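Local coordinates for 2-dehydro-3-deoxy-D-arabinonate dehydratase (Sulfolobus solfataricus, PDB 3BQB), which catalyses the magnesium-dependent dehydration of 2-dehydro-3-deoxy-D-arabinonate to 2,5-dioxopentanoate in a pentose oxidation pathway, at residues 143-148 against 162-167. Residues are numbered along the deposited sequence; the frame is centred on the assembly and turned at random.
Sequences EPELAV and MDDVSA. With MG (magnesium ion), chain F.
E143 and D164 lie side by side at the magnesium site, their carboxylate planes steeply inclined to each other. The E143 side chain can be traced outward from CB, which rests 3.3 Å from D164 O. CG passes over the same carbonyl oxygen; with CG beside the backbone N (chi1 -65°) and the chain extended from there, CD travels on to S166 OG. At the tip the two oxygens part. E143 OE1 comes within 2.9 Å of S166 OG, while E143 OE2 turns to the magnesium ion at 2.7 Å, a longer bond than those made by E145 and D164. K182, a substrate-binding lysine, forms a salt bridge with E143 OE2 and also bonds S166 OG and D164 OD2, which ties the two segments together through one amine.

E145 OE1 and D164 OD2 each bind the metal at 2.3 Å, with carboxylate planes nearly perpendicular (82°). The second oxygen of each is held as well: E145 OE2 takes hydrogen bonds from G255 N and T253 OG1, and D164 OD1 pairs with K118. Two bonds join the backbones of E145 and M162, N to O at 2.9 Å and O to N at 3.0 Å; beyond them D164 N reaches E143 O, almost straight at 171°. A147 CB packs on M162 CB, continuing the face that carries E145.

These three acidic ligands form the metal centre of the FAH family. They sit on the antiparallel hairpin of strands 140-150 and 156-167, which is flanked by strand 250-256 beside the former and strand 188-196 beside the latter, with helix 168-173 following A167.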
loop_
_atom_site.group_PDB
_atom_site.type_symbol
_atom_site.label_atom_id
_atom_site.label_comp_id
_atom_site.label_asym_id
_atom_site.label_seq_id
_atom_site.Cartn_x
_atom_site.Cartn_y
_atom_site.Cartn_z
ATOM N N GLU B 143 23.972 -27.865 10.375
ATOM C CA GLU B 143 24.377 -27.594 11.742
ATOM C C GLU B 143 23.120 -27.331 12.555
ATOM O O GLU B 143 22.520 -26.263 12.428
ATOM C CB GLU B 143 25.305 -26.387 11.796
ATOM C CG GLU B 143 26.638 -26.602 11.102
ATOM C CD GLU B 143 27.554 -25.391 11.186
ATOM O OE1 GLU B 143 28.659 -25.452 10.608
ATOM O OE2 GLU B 143 27.178 -24.374 11.813
ATOM N N PRO B 144 22.702 -28.316 13.373
ATOM C CA PRO B 144 21.495 -28.176 14.188
ATOM C C PRO B 144 21.732 -27.271 15.382
ATOM O O PRO B 144 22.623 -27.540 16.183
ATOM C CB PRO B 144 21.228 -29.608 14.655
ATOM C CG PRO B 144 22.579 -30.233 14.702
ATOM C CD PRO B 144 23.341 -29.632 13.564
ATOM N N GLU B 145 20.943 -26.208 15.499
ATOM C CA GLU B 145 21.148 -25.226 16.554
ATOM C C GLU B 145 19.833 -24.756 17.153
ATOM O O GLU B 145 18.799 -24.736 16.482
ATOM C CB GLU B 145 21.910 -24.018 16.001
ATOM C CG GLU B 145 23.074 -24.392 15.093
ATOM C CD GLU B 145 24.013 -23.246 14.780
ATOM O OE1 GLU B 145 25.082 -23.519 14.182
ATOM O OE2 GLU B 145 23.708 -22.086 15.132
ATOM N N LEU B 146 19.887 -24.386 18.428
ATOM C CA LEU B 146 18.818 -23.622 19.046
ATOM C C LEU B 146 18.959 -22.182 18.559
ATOM O O LEU B 146 20.063 -21.637 18.546
ATOM C CB LEU B 146 18.931 -23.664 20.571
ATOM C CG LEU B 146 17.858 -22.887 21.337
ATOM C CD1 LEU B 146 16.508 -23.562 21.176
ATOM C CD2 LEU B 146 18.225 -22.760 22.802
ATOM N N ALA B 147 17.844 -21.579 18.156
ATOM C CA ALA B 147 17.821 -20.176 17.745
ATOM C C ALA B 147 16.814 -19.402 18.581
ATOM O O ALA B 147 15.808 -19.958 19.027
ATOM C CB ALA B 147 17.476 -20.058 16.271
ATOM N N VAL B 148 17.097 -18.120 18.788
ATOM C CA VAL B 148 16.199 -17.234 19.524
ATOM C C VAL B 148 15.695 -16.110 18.624
ATOM O O VAL B 148 16.431 -15.605 17.774
ATOM C CB VAL B 148 16.864 -16.628 20.791
ATOM C CG1 VAL B 148 17.027 -17.695 21.856
ATOM C CG2 VAL B 148 18.207 -15.955 20.472
ATOM N N MET B 162 16.826 -24.185 14.297
ATOM C CA MET B 162 17.458 -23.659 13.094
ATOM C C MET B 162 18.541 -24.599 12.567
ATOM O O MET B 162 19.329 -25.160 13.331
ATOM C CB MET B 162 18.036 -22.255 13.326
ATOM C CG MET B 162 18.691 -21.663 12.073
ATOM S SD MET B 162 18.731 -19.859 11.994
ATOM C CE MET B 162 17.049 -19.477 11.508
ATOM N N ASP B 163 18.543 -24.763 11.245
ATOM C CA ASP B 163 19.579 -25.485 10.528
ATOM C C ASP B 163 20.466 -24.462 9.827
ATOM O O ASP B 163 20.027 -23.780 8.901
ATOM C CB ASP B 163 18.962 -26.443 9.500
ATOM C CG ASP B 163 20.006 -27.303 8.791
ATOM O OD1 ASP B 163 21.199 -27.214 9.149
ATOM O OD2 ASP B 163 19.630 -28.072 7.879
ATOM N N ASP B 164 21.708 -24.361 10.290
ATOM C CA ASP B 164 22.705 -23.469 9.708
ATOM C C ASP B 164 23.509 -24.287 8.701
ATOM O O ASP B 164 24.551 -24.846 9.034
ATOM C CB ASP B 164 23.587 -22.892 10.828
ATOM C CG ASP B 164 24.728 -22.025 10.316
ATOM O OD1 ASP B 164 24.757 -21.664 9.122
ATOM O OD2 ASP B 164 25.612 -21.702 11.137
ATOM N N VAL B 165 23.006 -24.353 7.471
ATOM C CA VAL B 165 23.604 -25.191 6.429
ATOM C C VAL B 165 24.934 -24.572 5.993
ATOM O O VAL B 165 24.971 -23.416 5.564
ATOM C CB VAL B 165 22.671 -25.355 5.198
ATOM C CG1 VAL B 165 23.241 -26.378 4.217
ATOM C CG2 VAL B 165 21.263 -25.767 5.621
ATOM N N SER B 166 26.012 -25.350 6.100
ATOM C CA SER B 166 27.375 -24.833 5.960
ATOM C C SER B 166 28.195 -25.600 4.925
ATOM O O SER B 166 28.412 -26.801 5.077
ATOM C CB SER B 166 28.088 -24.910 7.310
ATOM O OG SER B 166 27.333 -24.258 8.313
ATOM N N ALA B 167 28.654 -24.906 3.882
ATOM C CA ALA B 167 29.616 -25.478 2.931
ATOM C C ALA B 167 31.006 -25.465 3.574
ATOM O O ALA B 167 31.810 -24.564 3.342
ATOM C CB ALA B 167 29.615 -24.708 1.628
HETATM MG MG MG F . 26.533 -22.104 13.174
#